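Local structure of zinc uptake regulation protein (Escherichia coli, 4MTE) at residues Q12-C17 against V22-Q27; L29-L34 against Y45-L50; T62-L67 against N83-C88. The protein uses zinc as a cofactor to bind operator DNA and repress the zinc uptake genes znuACB. All blocks are in the same frame, centred on the assembly; numbering follows the deposited sequence.

From the N terminus, helix 6-20 ends and the chain turns back on it at once; interaction 1 closes that short turn and leads into helix 26-36. The same helix then supplies one side of interaction 2, which closes the loop through strand 42-43 by packing 29-34 on 45-50. Helix 60-72 follows, and interaction 3 closes the longest of the three loops, bringing 62-67 against strand 84-87. The contacts run in series, without nesting or crossing. In space they adjoin: L29 packs on L24 and E14, L32 on A13 and L87, and V63 on L47 and L48. Together they tie the helices of the DNA-binding domain to its small antiparallel sheet.

Interaction 1: Q12-C17 against V22-Q27; sequences QAEKIC and VRLTPQ. With nucleotides of chain E.
V22 turns the chain back onto the helix it has just left: its N donates to C17 O at 3.1 Å in a nearly straight bond (166° at the hydrogen), and the two CA atoms stand 5.2 Å apart. Beside this bond V22 CG2 lies 3.7 Å from C17 CB; with CG1 anti to the carbonyl carbon (chi1 -62°), CG2 falls between backbone N and carbonyl carbon and faces the helix. Two residues on, L24 leans in with both ends of its side chain. Its CB meets C17 SG at 4.0 Å, and its CD2 lies 3.4 Å from E14 CG, the leucine crossing the aliphatic stem of the glutamate at a slant. F69 of helix 60-72 packs on C17, V22 and L24 and covers the joint. The far side of 22-27 faces DNA: the R23 guanidinium turns a face to the backbone of DA4 and DG5 of chain E, and T25 OG1 donates to OP1 of DT6 of chain E at 3.1 Å. That hydroxyl also takes a weak bond from R28 N. T25 is thus N-cap of helix 26-36 and phosphate ligand at once, within the winged-helix DNA-binding domain of this Fur-family repressor.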
# COMPACT_ATOMS: atom_id res chain seq x y z
N GLN D 12 -38.57 -13.15 8.94
CA GLN D 12 -39.03 -12.97 7.57
C GLN D 12 -38.03 -13.53 6.57
O GLN D 12 -38.41 -14.16 5.58
CB GLN D 12 -39.27 -11.48 7.30
CG GLN D 12 -39.85 -11.16 5.92
CD GLN D 12 -41.23 -11.75 5.69
OE1 GLN D 12 -41.55 -12.17 4.59
NE2 GLN D 12 -42.06 -11.76 6.74
N ALA D 13 -36.74 -13.33 6.83
CA ALA D 13 -35.68 -13.84 5.97
C ALA D 13 -35.71 -15.36 5.93
O ALA D 13 -35.69 -15.97 4.86
CB ALA D 13 -34.31 -13.34 6.43
N GLU D 14 -35.73 -15.98 7.11
CA GLU D 14 -35.82 -17.43 7.21
C GLU D 14 -37.01 -17.97 6.42
O GLU D 14 -36.87 -18.86 5.57
CB GLU D 14 -35.95 -17.86 8.68
CG GLU D 14 -34.68 -17.64 9.49
CD GLU D 14 -34.95 -17.61 10.99
OE1 GLU D 14 -35.50 -18.59 11.52
OE2 GLU D 14 -34.60 -16.59 11.63
N LYS D 15 -38.18 -17.41 6.68
CA LYS D 15 -39.40 -17.91 6.04
C LYS D 15 -39.38 -17.65 4.53
O LYS D 15 -39.81 -18.49 3.74
CB LYS D 15 -40.64 -17.32 6.72
CG LYS D 15 -41.39 -16.28 5.92
CD LYS D 15 -42.49 -15.68 6.78
CE LYS D 15 -43.35 -14.70 6.02
NZ LYS D 15 -44.28 -13.99 6.95
N ILE D 16 -38.86 -16.50 4.12
CA ILE D 16 -38.74 -16.18 2.69
C ILE D 16 -37.80 -17.16 2.00
O ILE D 16 -38.09 -17.63 0.90
CB ILE D 16 -38.28 -14.72 2.45
CG1 ILE D 16 -39.43 -13.76 2.71
CG2 ILE D 16 -37.77 -14.53 1.00
CD1 ILE D 16 -39.05 -12.29 2.64
N CYS D 17 -36.68 -17.47 2.63
CA CYS D 17 -35.77 -18.47 2.07
C CYS D 17 -36.45 -19.83 2.00
O CYS D 17 -36.29 -20.56 1.02
CB CYS D 17 -34.49 -18.56 2.90
SG CYS D 17 -33.39 -17.15 2.67
N VAL D 22 -34.36 -21.99 -0.97
CA VAL D 22 -32.93 -21.72 -0.87
C VAL D 22 -32.52 -21.91 0.58
O VAL D 22 -33.35 -21.76 1.49
CB VAL D 22 -32.58 -20.29 -1.35
CG1 VAL D 22 -32.94 -20.13 -2.83
CG2 VAL D 22 -33.27 -19.24 -0.50
N ARG D 23 -31.26 -22.24 0.81
CA ARG D 23 -30.81 -22.65 2.13
C ARG D 23 -30.23 -21.48 2.91
O ARG D 23 -29.17 -20.96 2.57
CB ARG D 23 -29.77 -23.76 2.01
CG ARG D 23 -30.15 -24.85 1.03
CD ARG D 23 -29.32 -26.08 1.26
NE ARG D 23 -29.09 -26.85 0.04
CZ ARG D 23 -28.18 -27.80 -0.09
NH1 ARG D 23 -27.40 -28.12 0.94
NH2 ARG D 23 -28.05 -28.44 -1.24
N LEU D 24 -30.93 -21.08 3.97
CA LEU D 24 -30.41 -20.08 4.89
C LEU D 24 -29.65 -20.79 6.00
O LEU D 24 -30.17 -21.01 7.10
CB LEU D 24 -31.55 -19.24 5.48
CG LEU D 24 -31.10 -18.06 6.34
CD1 LEU D 24 -30.37 -17.02 5.50
CD2 LEU D 24 -32.30 -17.45 7.04
N THR D 25 -28.40 -21.15 5.70
CA THR D 25 -27.58 -21.94 6.60
C THR D 25 -27.23 -21.19 7.89
O THR D 25 -27.42 -19.98 7.97
CB THR D 25 -26.26 -22.35 5.91
OG1 THR D 25 -25.53 -21.17 5.55
CG2 THR D 25 -26.54 -23.17 4.65
N PRO D 26 -26.74 -21.92 8.91
CA PRO D 26 -26.24 -21.33 10.15
C PRO D 26 -25.25 -20.19 9.92
O PRO D 26 -25.36 -19.15 10.57
CB PRO D 26 -25.54 -22.50 10.83
CG PRO D 26 -26.34 -23.69 10.40
CD PRO D 26 -26.77 -23.39 8.99
N GLN D 27 -24.31 -20.38 9.00
CA GLN D 27 -23.34 -19.33 8.68
C GLN D 27 -24.02 -18.09 8.15
O GLN D 27 -23.88 -17.01 8.72
CB GLN D 27 -22.33 -19.83 7.64
CG GLN D 27 -21.17 -20.62 8.22
CD GLN D 27 -20.01 -20.73 7.26
OE1 GLN D 27 -20.15 -20.51 6.06
NE2 GLN D 27 -18.84 -21.07 7.79
P DT E 6 -22.41 -23.15 3.87
OP1 DT E 6 -23.07 -22.99 5.18
OP2 DT E 6 -22.25 -21.97 2.99
O5' DT E 6 -20.98 -23.80 4.11
C5' DT E 6 -20.93 -25.12 4.65
C4' DT E 6 -19.51 -25.60 4.84
O4' DT E 6 -18.99 -26.09 3.57
C3' DT E 6 -18.53 -24.54 5.34
O3' DT E 6 -17.93 -25.04 6.53
C2' DT E 6 -17.57 -24.34 4.17
C1' DT E 6 -17.65 -25.67 3.43
N1 DT E 6 -17.36 -25.63 1.96
C2 DT E 6 -16.44 -26.52 1.46
O2 DT E 6 -15.83 -27.34 2.13
N3 DT E 6 -16.26 -26.42 0.11
C4 DT E 6 -16.86 -25.56 -0.78
O4 DT E 6 -16.59 -25.58 -1.99
C5 DT E 6 -17.82 -24.66 -0.19
C7 DT E 6 -18.56 -23.66 -1.04
C6 DT E 6 -18.02 -24.74 1.14
P DG E 5 -26.08 -23.58 -1.71
OP1 DG E 5 -27.20 -23.04 -0.92
OP2 DG E 5 -25.44 -22.75 -2.76
O5' DG E 5 -24.95 -24.08 -0.70
C5' DG E 5 -25.31 -24.97 0.35
C4' DG E 5 -24.10 -25.41 1.14
O4' DG E 5 -23.30 -26.30 0.32
C3' DG E 5 -23.19 -24.29 1.62
O3' DG E 5 -23.20 -24.28 3.05
C2' DG E 5 -21.82 -24.61 1.01
C1' DG E 5 -21.93 -26.06 0.56
N9 DG E 5 -21.22 -26.41 -0.66
C8 DG E 5 -21.48 -25.97 -1.94
N7 DG E 5 -20.67 -26.48 -2.84
C5 DG E 5 -19.83 -27.31 -2.11
C6 DG E 5 -18.75 -28.12 -2.53
O6 DG E 5 -18.32 -28.27 -3.68
N1 DG E 5 -18.17 -28.80 -1.47
C2 DG E 5 -18.57 -28.71 -0.15
N2 DG E 5 -17.89 -29.43 0.75
N3 DG E 5 -19.57 -27.95 0.26
C4 DG E 5 -20.15 -27.28 -0.77
P DA E 4 -26.99 -25.94 -8.09
OP1 DA E 4 -28.16 -25.05 -8.27
OP2 DA E 4 -25.77 -25.72 -8.89
O5' DA E 4 -26.61 -25.93 -6.54
C5' DA E 4 -27.58 -26.35 -5.58
C4' DA E 4 -26.95 -26.50 -4.21
O4' DA E 4 -26.02 -27.61 -4.22
C3' DA E 4 -26.18 -25.27 -3.73
O3' DA E 4 -26.59 -24.94 -2.40
C2' DA E 4 -24.72 -25.71 -3.80
C1' DA E 4 -24.80 -27.21 -3.61
N9 DA E 4 -23.71 -27.96 -4.23
C8 DA E 4 -23.34 -27.96 -5.55
N7 DA E 4 -22.31 -28.74 -5.81
C5 DA E 4 -21.99 -29.28 -4.58
C6 DA E 4 -20.99 -30.19 -4.18
N6 DA E 4 -20.10 -30.72 -5.02
N1 DA E 4 -20.94 -30.53 -2.88
C2 DA E 4 -21.84 -29.99 -2.04
N3 DA E 4 -22.82 -29.13 -2.30
C4 DA E 4 -22.84 -28.82 -3.60

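Interaction 2: L29-L34 against Y45-L50; sequences LEVLRL and YDLLDL. With nucleotides of chain F.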
# COMPACT_ATOMS: atom_id res chain seq x y z
N LEU D 29 -26.98 -17.21 8.27
CA LEU D 29 -27.85 -16.68 9.32
C LEU D 29 -27.05 -15.85 10.32
O LEU D 29 -27.42 -14.72 10.64
CB LEU D 29 -28.54 -17.84 10.04
CG LEU D 29 -29.63 -17.50 11.05
CD1 LEU D 29 -30.80 -16.79 10.37
CD2 LEU D 29 -30.09 -18.77 11.75
N GLU D 30 -25.94 -16.42 10.79
CA GLU D 30 -25.06 -15.75 11.74
C GLU D 30 -24.57 -14.43 11.15
O GLU D 30 -24.56 -13.40 11.82
CB GLU D 30 -23.86 -16.63 12.09
CG GLU D 30 -22.83 -15.97 13.00
CD GLU D 30 -23.36 -15.68 14.39
OE1 GLU D 30 -24.39 -16.28 14.77
OE2 GLU D 30 -22.75 -14.87 15.11
N VAL D 31 -24.17 -14.47 9.89
CA VAL D 31 -23.69 -13.29 9.20
C VAL D 31 -24.82 -12.26 9.16
O VAL D 31 -24.62 -11.09 9.49
CB VAL D 31 -23.22 -13.62 7.77
CG1 VAL D 31 -22.89 -12.35 6.99
CG2 VAL D 31 -22.01 -14.54 7.81
N LEU D 32 -26.00 -12.72 8.75
CA LEU D 32 -27.17 -11.86 8.68
C LEU D 32 -27.43 -11.15 10.01
O LEU D 32 -27.57 -9.92 10.05
CB LEU D 32 -28.40 -12.68 8.27
CG LEU D 32 -29.69 -11.91 7.98
CD1 LEU D 32 -29.47 -10.80 6.94
CD2 LEU D 32 -30.77 -12.88 7.52
N ARG D 33 -27.49 -11.91 11.10
CA ARG D 33 -27.76 -11.31 12.40
C ARG D 33 -26.63 -10.36 12.80
O ARG D 33 -26.89 -9.26 13.27
CB ARG D 33 -28.00 -12.36 13.48
CG ARG D 33 -26.85 -13.33 13.71
CD ARG D 33 -27.09 -14.18 14.94
NE ARG D 33 -27.24 -13.35 16.14
CZ ARG D 33 -26.22 -12.89 16.86
NH1 ARG D 33 -24.97 -13.17 16.54
NH2 ARG D 33 -26.47 -12.13 17.93
N LEU D 34 -25.38 -10.79 12.60
CA LEU D 34 -24.23 -9.95 12.93
C LEU D 34 -24.31 -8.62 12.19
O LEU D 34 -23.99 -7.57 12.74
CB LEU D 34 -22.92 -10.65 12.58
CG LEU D 34 -22.47 -11.79 13.50
CD1 LEU D 34 -21.24 -12.47 12.93
CD2 LEU D 34 -22.21 -11.29 14.92
N TYR D 45 -14.24 -7.54 6.12
CA TYR D 45 -13.23 -8.03 7.06
C TYR D 45 -13.57 -7.70 8.52
O TYR D 45 -13.19 -8.44 9.43
CB TYR D 45 -11.85 -7.51 6.68
CG TYR D 45 -11.20 -8.34 5.59
CD1 TYR D 45 -10.23 -9.28 5.89
CD2 TYR D 45 -11.60 -8.20 4.27
CE1 TYR D 45 -9.65 -10.05 4.89
CE2 TYR D 45 -11.03 -8.97 3.27
CZ TYR D 45 -10.05 -9.89 3.59
OH TYR D 45 -9.48 -10.65 2.59
N ASP D 46 -14.28 -6.59 8.74
CA ASP D 46 -14.79 -6.30 10.08
C ASP D 46 -15.81 -7.38 10.44
O ASP D 46 -15.79 -7.93 11.54
CB ASP D 46 -15.46 -4.92 10.11
CG ASP D 46 -14.46 -3.78 10.02
OD1 ASP D 46 -13.27 -3.99 10.35
OD2 ASP D 46 -14.87 -2.67 9.63
N LEU D 47 -16.69 -7.67 9.49
CA LEU D 47 -17.70 -8.70 9.65
C LEU D 47 -17.03 -10.05 9.88
O LEU D 47 -17.47 -10.85 10.70
CB LEU D 47 -18.58 -8.75 8.40
CG LEU D 47 -19.86 -9.57 8.44
CD1 LEU D 47 -20.81 -9.07 9.52
CD2 LEU D 47 -20.51 -9.51 7.07
N LEU D 48 -15.95 -10.28 9.14
CA LEU D 48 -15.14 -11.47 9.32
C LEU D 48 -14.61 -11.53 10.74
O LEU D 48 -14.70 -12.57 11.40
CB LEU D 48 -13.97 -11.48 8.33
CG LEU D 48 -12.98 -12.64 8.43
CD1 LEU D 48 -13.68 -13.99 8.31
CD2 LEU D 48 -11.91 -12.50 7.36
N ASP D 49 -14.06 -10.42 11.22
CA ASP D 49 -13.54 -10.33 12.58
C ASP D 49 -14.63 -10.62 13.61
O ASP D 49 -14.39 -11.33 14.59
CB ASP D 49 -12.92 -8.95 12.85
CG ASP D 49 -11.56 -8.78 12.18
OD1 ASP D 49 -10.84 -9.78 11.99
OD2 ASP D 49 -11.22 -7.62 11.84
N LEU D 50 -15.82 -10.08 13.40
CA LEU D 50 -16.95 -10.38 14.29
C LEU D 50 -17.28 -11.87 14.25
O LEU D 50 -17.49 -12.50 15.28
CB LEU D 50 -18.19 -9.58 13.88
CG LEU D 50 -18.14 -8.07 14.06
CD1 LEU D 50 -19.46 -7.45 13.60
CD2 LEU D 50 -17.83 -7.68 15.50
P DT F 20 -11.28 -2.25 3.48
OP1 DT F 20 -12.32 -1.20 3.47
OP2 DT F 20 -11.13 -3.14 4.65
O5' DT F 20 -11.48 -3.16 2.18
C5' DT F 20 -11.66 -2.52 0.93
C4' DT F 20 -11.68 -3.53 -0.21
O4' DT F 20 -10.42 -4.25 -0.25
C3' DT F 20 -12.77 -4.59 -0.11
O3' DT F 20 -13.62 -4.51 -1.25
C2' DT F 20 -12.01 -5.91 -0.04
C1' DT F 20 -10.71 -5.54 -0.75
N1 DT F 20 -9.60 -6.49 -0.48
C2 DT F 20 -9.05 -7.21 -1.53
O2 DT F 20 -9.42 -7.11 -2.69
N3 DT F 20 -8.04 -8.05 -1.16
C4 DT F 20 -7.53 -8.26 0.10
O4 DT F 20 -6.61 -9.05 0.32
C5 DT F 20 -8.15 -7.49 1.15
C7 DT F 20 -7.68 -7.62 2.58
C6 DT F 20 -9.14 -6.65 0.81
P DA F 21 -14.93 -5.45 -1.37
OP1 DA F 21 -15.86 -4.79 -2.30
OP2 DA F 21 -15.36 -5.81 -0.00
O5' DA F 21 -14.40 -6.77 -2.07
C5' DA F 21 -13.87 -6.65 -3.38
C4' DA F 21 -13.34 -7.98 -3.89
O4' DA F 21 -12.20 -8.38 -3.10
C3' DA F 21 -14.32 -9.15 -3.82
O3' DA F 21 -14.73 -9.44 -5.14
C2' DA F 21 -13.53 -10.29 -3.17
C1' DA F 21 -12.09 -9.78 -3.23
N9 DA F 21 -11.18 -10.28 -2.21
C8 DA F 21 -11.16 -9.96 -0.87
N7 DA F 21 -10.20 -10.57 -0.21
C5 DA F 21 -9.55 -11.33 -1.17
C6 DA F 21 -8.45 -12.20 -1.13
N6 DA F 21 -7.75 -12.49 -0.02
N1 DA F 21 -8.08 -12.78 -2.28
C2 DA F 21 -8.76 -12.52 -3.40
N3 DA F 21 -9.81 -11.72 -3.57
C4 DA F 21 -10.15 -11.15 -2.41
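L34 and L47 mark the closest backbone approach, 7.4 Å between CA atoms, where helix 29-34 and helix 45-50 cross at 111° with their axes 10.5 Å apart. The contact is purely apolar. L34 and L47 share most of it, and L47 meets the other helix with both its methyls. Its CG stands anti to its own backbone N (chi1 -169°), which swings the branch end toward the other helix although the CB does not aim there. CD2 then meets V31 CG1 at 3.7 Å, the two side chains nearly perpendicular, while CD1 rests 4.0 Å from L34 CB. One turn further along, L34 CD1 reaches over to L50 CB at 4.3 Å, a looser touch at the margin. On helix 29-34 itself, E30 OE2 approaches the edge of the R33 guanidinium in its plane, with NH1 3.1 Å away: a salt bridge whose hydrogen bond is weak.

Helix 45-50 also presents Y45 to the DNA. Its OH donates to N7 of DA21 of chain F at 2.9 Å, the acceptor lying in the ring plane, while the C7 methyl of DT20 of chain F sits over one ring face, 3.4 Å from Y45 CZ. One side chain thus reads two successive bases.

Around the crossing, V31 continues onto A66 and L70 of helix 60-72, and L48 packs on V63 of that helix. L32, on the opposite flank of its helix from L47, meets L10 and A13 of helix 6-20 and L87 of strand 84-87; L51 of helix 44-52 closes over E30 and L34.

Interaction 3: T62-L67 against N83-C88; sequences TVYRAL and NSYVLC. With ZN (zinc ion), chain N; nucleotides of chain F; nucleotides of chain E.
Y64 and Y85 both hold CG anti to the carbonyl carbon (chi1 -83° and -56°), and this sends the two rings from a helix and a strand to the same DNA phosphate. The setting is the winged-helix fold: 62-67 belongs to the recognition helix of the helix-turn-helix, 83-88 to the antiparallel sheet of the wing. Between the two, L67 lays its CD1 over the Y85 ring, 4.0 Å from the centroid and only 11° off the normal, a CH-pi contact that supports the ring on one face; M35 of helix 26-36 touches both residues.

With its ring backed in this way, Y85 OH donates to OP2 of DA21 of chain F at 3.1 Å, the oxygen lying in the ring plane. The same hydroxyl touches the Y64 ring at CE1. Y64 OH comes to the same OP2 at 2.8 Å and also stands 3.2 Å from O5' of that nucleotide, while a face of its ring lies against the sugar at C2'. Two tyrosine hydroxyls therefore converge on one phosphate oxygen. A phenylalanine in place of Y64 would probably leave the phosphate of DA21 of chain F without the hydroxyl beside OP2 and O5', and so less firmly held.

On another side of the helix R65, extended from CG to NE, reads a guanine of chain E with two nearly straight bonds: NH1 to DG7 N7 at 3.1 Å, and NH2 to DG7 O6 at 3.0 Å. The methyl C7 of DT6 of chain E lies over the guanidinium centre, 3.5 Å from R65 CZ. At the far end of the strand segment, C88 joins H77, H96 and E111 in a zinc site, its SG bound to the metal at 2.2 Å.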
# COMPACT_ATOMS: atom_id res chain seq x y z
N THR D 62 -15.76 -17.36 3.39
CA THR D 62 -16.96 -17.62 4.18
C THR D 62 -17.88 -16.40 4.14
O THR D 62 -19.05 -16.47 3.73
CB THR D 62 -16.57 -17.91 5.64
OG1 THR D 62 -15.44 -18.79 5.67
CG2 THR D 62 -17.73 -18.54 6.40
N VAL D 63 -17.32 -15.28 4.56
CA VAL D 63 -18.04 -14.01 4.62
C VAL D 63 -18.53 -13.61 3.24
O VAL D 63 -19.68 -13.22 3.08
CB VAL D 63 -17.13 -12.90 5.19
CG1 VAL D 63 -17.86 -11.55 5.22
CG2 VAL D 63 -16.65 -13.28 6.58
N TYR D 64 -17.67 -13.72 2.24
CA TYR D 64 -18.01 -13.28 0.89
C TYR D 64 -19.08 -14.17 0.24
O TYR D 64 -19.95 -13.67 -0.47
CB TYR D 64 -16.75 -13.18 0.03
CG TYR D 64 -16.03 -11.87 0.22
CD1 TYR D 64 -16.40 -10.74 -0.50
CD2 TYR D 64 -15.00 -11.74 1.15
CE1 TYR D 64 -15.76 -9.53 -0.32
CE2 TYR D 64 -14.35 -10.54 1.33
CZ TYR D 64 -14.73 -9.43 0.60
OH TYR D 64 -14.09 -8.23 0.78
N ARG D 65 -19.01 -15.47 0.49
CA ARG D 65 -20.04 -16.39 0.04
C ARG D 65 -21.37 -16.02 0.68
O ARG D 65 -22.38 -15.84 -0.01
CB ARG D 65 -19.67 -17.83 0.42
CG ARG D 65 -18.62 -18.45 -0.48
CD ARG D 65 -17.98 -19.67 0.16
NE ARG D 65 -17.04 -20.33 -0.74
CZ ARG D 65 -16.16 -21.25 -0.36
NH1 ARG D 65 -16.09 -21.63 0.91
NH2 ARG D 65 -15.35 -21.79 -1.26
N ALA D 66 -21.34 -15.89 2.01
CA ALA D 66 -22.53 -15.47 2.75
C ALA D 66 -23.10 -14.19 2.16
O ALA D 66 -24.29 -14.12 1.83
CB ALA D 66 -22.19 -15.27 4.22
N LEU D 67 -22.25 -13.18 1.98
CA LEU D 67 -22.68 -11.89 1.46
C LEU D 67 -23.25 -12.01 0.05
O LEU D 67 -24.25 -11.36 -0.27
CB LEU D 67 -21.52 -10.90 1.48
CG LEU D 67 -21.13 -10.35 2.86
CD1 LEU D 67 -19.81 -9.59 2.79
CD2 LEU D 67 -22.24 -9.46 3.42
N ASN D 83 -16.84 0.50 0.58
CA ASN D 83 -16.79 -0.88 0.13
C ASN D 83 -17.34 -1.72 1.27
O ASN D 83 -16.69 -2.64 1.77
CB ASN D 83 -15.38 -1.28 -0.29
CG ASN D 83 -14.93 -0.59 -1.56
OD1 ASN D 83 -15.38 -0.93 -2.66
ND2 ASN D 83 -14.04 0.38 -1.43
N SER D 84 -18.56 -1.37 1.66
CA SER D 84 -19.19 -1.89 2.86
C SER D 84 -20.52 -2.53 2.50
O SER D 84 -20.97 -2.45 1.36
CB SER D 84 -19.42 -0.74 3.85
OG SER D 84 -18.23 -0.00 4.06
N TYR D 85 -21.16 -3.14 3.49
CA TYR D 85 -22.40 -3.88 3.28
C TYR D 85 -23.38 -3.59 4.40
O TYR D 85 -22.99 -3.51 5.56
CB TYR D 85 -22.09 -5.38 3.20
CG TYR D 85 -21.08 -5.70 2.13
CD1 TYR D 85 -21.48 -6.03 0.84
CD2 TYR D 85 -19.72 -5.66 2.39
CE1 TYR D 85 -20.55 -6.32 -0.15
CE2 TYR D 85 -18.79 -5.94 1.42
CZ TYR D 85 -19.21 -6.27 0.15
OH TYR D 85 -18.27 -6.55 -0.82
N VAL D 86 -24.64 -3.41 4.04
CA VAL D 86 -25.66 -3.06 5.03
C VAL D 86 -26.93 -3.89 4.85
O VAL D 86 -27.32 -4.23 3.73
CB VAL D 86 -26.00 -1.56 4.97
CG1 VAL D 86 -26.72 -1.20 3.67
CG2 VAL D 86 -26.83 -1.16 6.19
N LEU D 87 -27.56 -4.20 5.97
CA LEU D 87 -28.84 -4.90 5.97
C LEU D 87 -29.89 -4.03 5.29
O LEU D 87 -29.90 -2.81 5.45
CB LEU D 87 -29.26 -5.21 7.40
CG LEU D 87 -30.54 -6.04 7.57
CD1 LEU D 87 -30.35 -7.46 7.04
CD2 LEU D 87 -30.95 -6.07 9.03
N CYS D 88 -30.76 -4.66 4.51
CA CYS D 88 -31.91 -3.98 3.93
C CYS D 88 -33.06 -4.01 4.93
O CYS D 88 -33.44 -5.08 5.41
CB CYS D 88 -32.33 -4.66 2.63
SG CYS D 88 -33.88 -4.03 1.96
ZN ZN N . -33.26 -2.30 0.70
P DA F 21 -14.93 -5.45 -1.37
OP1 DA F 21 -15.86 -4.79 -2.30
OP2 DA F 21 -15.36 -5.81 -0.00
O5' DA F 21 -14.40 -6.77 -2.07
C5' DA F 21 -13.87 -6.65 -3.38
C4' DA F 21 -13.34 -7.98 -3.89
O4' DA F 21 -12.20 -8.38 -3.10
C3' DA F 21 -14.32 -9.15 -3.82
O3' DA F 21 -14.73 -9.44 -5.14
C2' DA F 21 -13.53 -10.29 -3.17
C1' DA F 21 -12.09 -9.78 -3.23
N9 DA F 21 -11.18 -10.28 -2.21
C8 DA F 21 -11.16 -9.96 -0.87
N7 DA F 21 -10.20 -10.57 -0.21
C5 DA F 21 -9.55 -11.33 -1.17
C6 DA F 21 -8.45 -12.20 -1.13
N6 DA F 21 -7.75 -12.49 -0.02
N1 DA F 21 -8.08 -12.78 -2.28
C2 DA F 21 -8.76 -12.52 -3.40
N3 DA F 21 -9.81 -11.72 -3.57
C4 DA F 21 -10.15 -11.15 -2.41
P DT E 6 -22.41 -23.15 3.87
OP1 DT E 6 -23.07 -22.99 5.18
OP2 DT E 6 -22.25 -21.97 2.99
O5' DT E 6 -20.98 -23.80 4.11
C5' DT E 6 -20.93 -25.12 4.65
C4' DT E 6 -19.51 -25.60 4.84
O4' DT E 6 -18.99 -26.09 3.57
C3' DT E 6 -18.53 -24.54 5.34
O3' DT E 6 -17.93 -25.04 6.53
C2' DT E 6 -17.57 -24.34 4.17
C1' DT E 6 -17.65 -25.67 3.43
N1 DT E 6 -17.36 -25.63 1.96
C2 DT E 6 -16.44 -26.52 1.46
O2 DT E 6 -15.83 -27.34 2.13
N3 DT E 6 -16.26 -26.42 0.11
C4 DT E 6 -16.86 -25.56 -0.78
O4 DT E 6 -16.59 -25.58 -1.99
C5 DT E 6 -17.82 -24.66 -0.19
C7 DT E 6 -18.56 -23.66 -1.04
C6 DT E 6 -18.02 -24.74 1.14
P DG E 7 -16.83 -24.16 7.32
OP1 DG E 7 -16.97 -24.47 8.76
OP2 DG E 7 -16.93 -22.76 6.85
O5' DG E 7 -15.45 -24.76 6.80
C5' DG E 7 -15.27 -26.17 6.83
C4' DG E 7 -13.82 -26.53 6.59
O4' DG E 7 -13.56 -26.60 5.16
C3' DG E 7 -12.83 -25.51 7.15
O3' DG E 7 -11.70 -26.20 7.68
C2' DG E 7 -12.52 -24.63 5.94
C1' DG E 7 -12.62 -25.61 4.78
N9 DG E 7 -13.10 -25.04 3.51
C8 DG E 7 -14.12 -24.15 3.29
N7 DG E 7 -14.28 -23.87 2.02
C5 DG E 7 -13.31 -24.62 1.37
C6 DG E 7 -13.00 -24.74 -0.00
O6 DG E 7 -13.53 -24.18 -0.97
N1 DG E 7 -11.94 -25.62 -0.22
C2 DG E 7 -11.27 -26.30 0.78
N2 DG E 7 -10.28 -27.12 0.41
N3 DG E 7 -11.56 -26.20 2.06
C4 DG E 7 -12.58 -25.35 2.28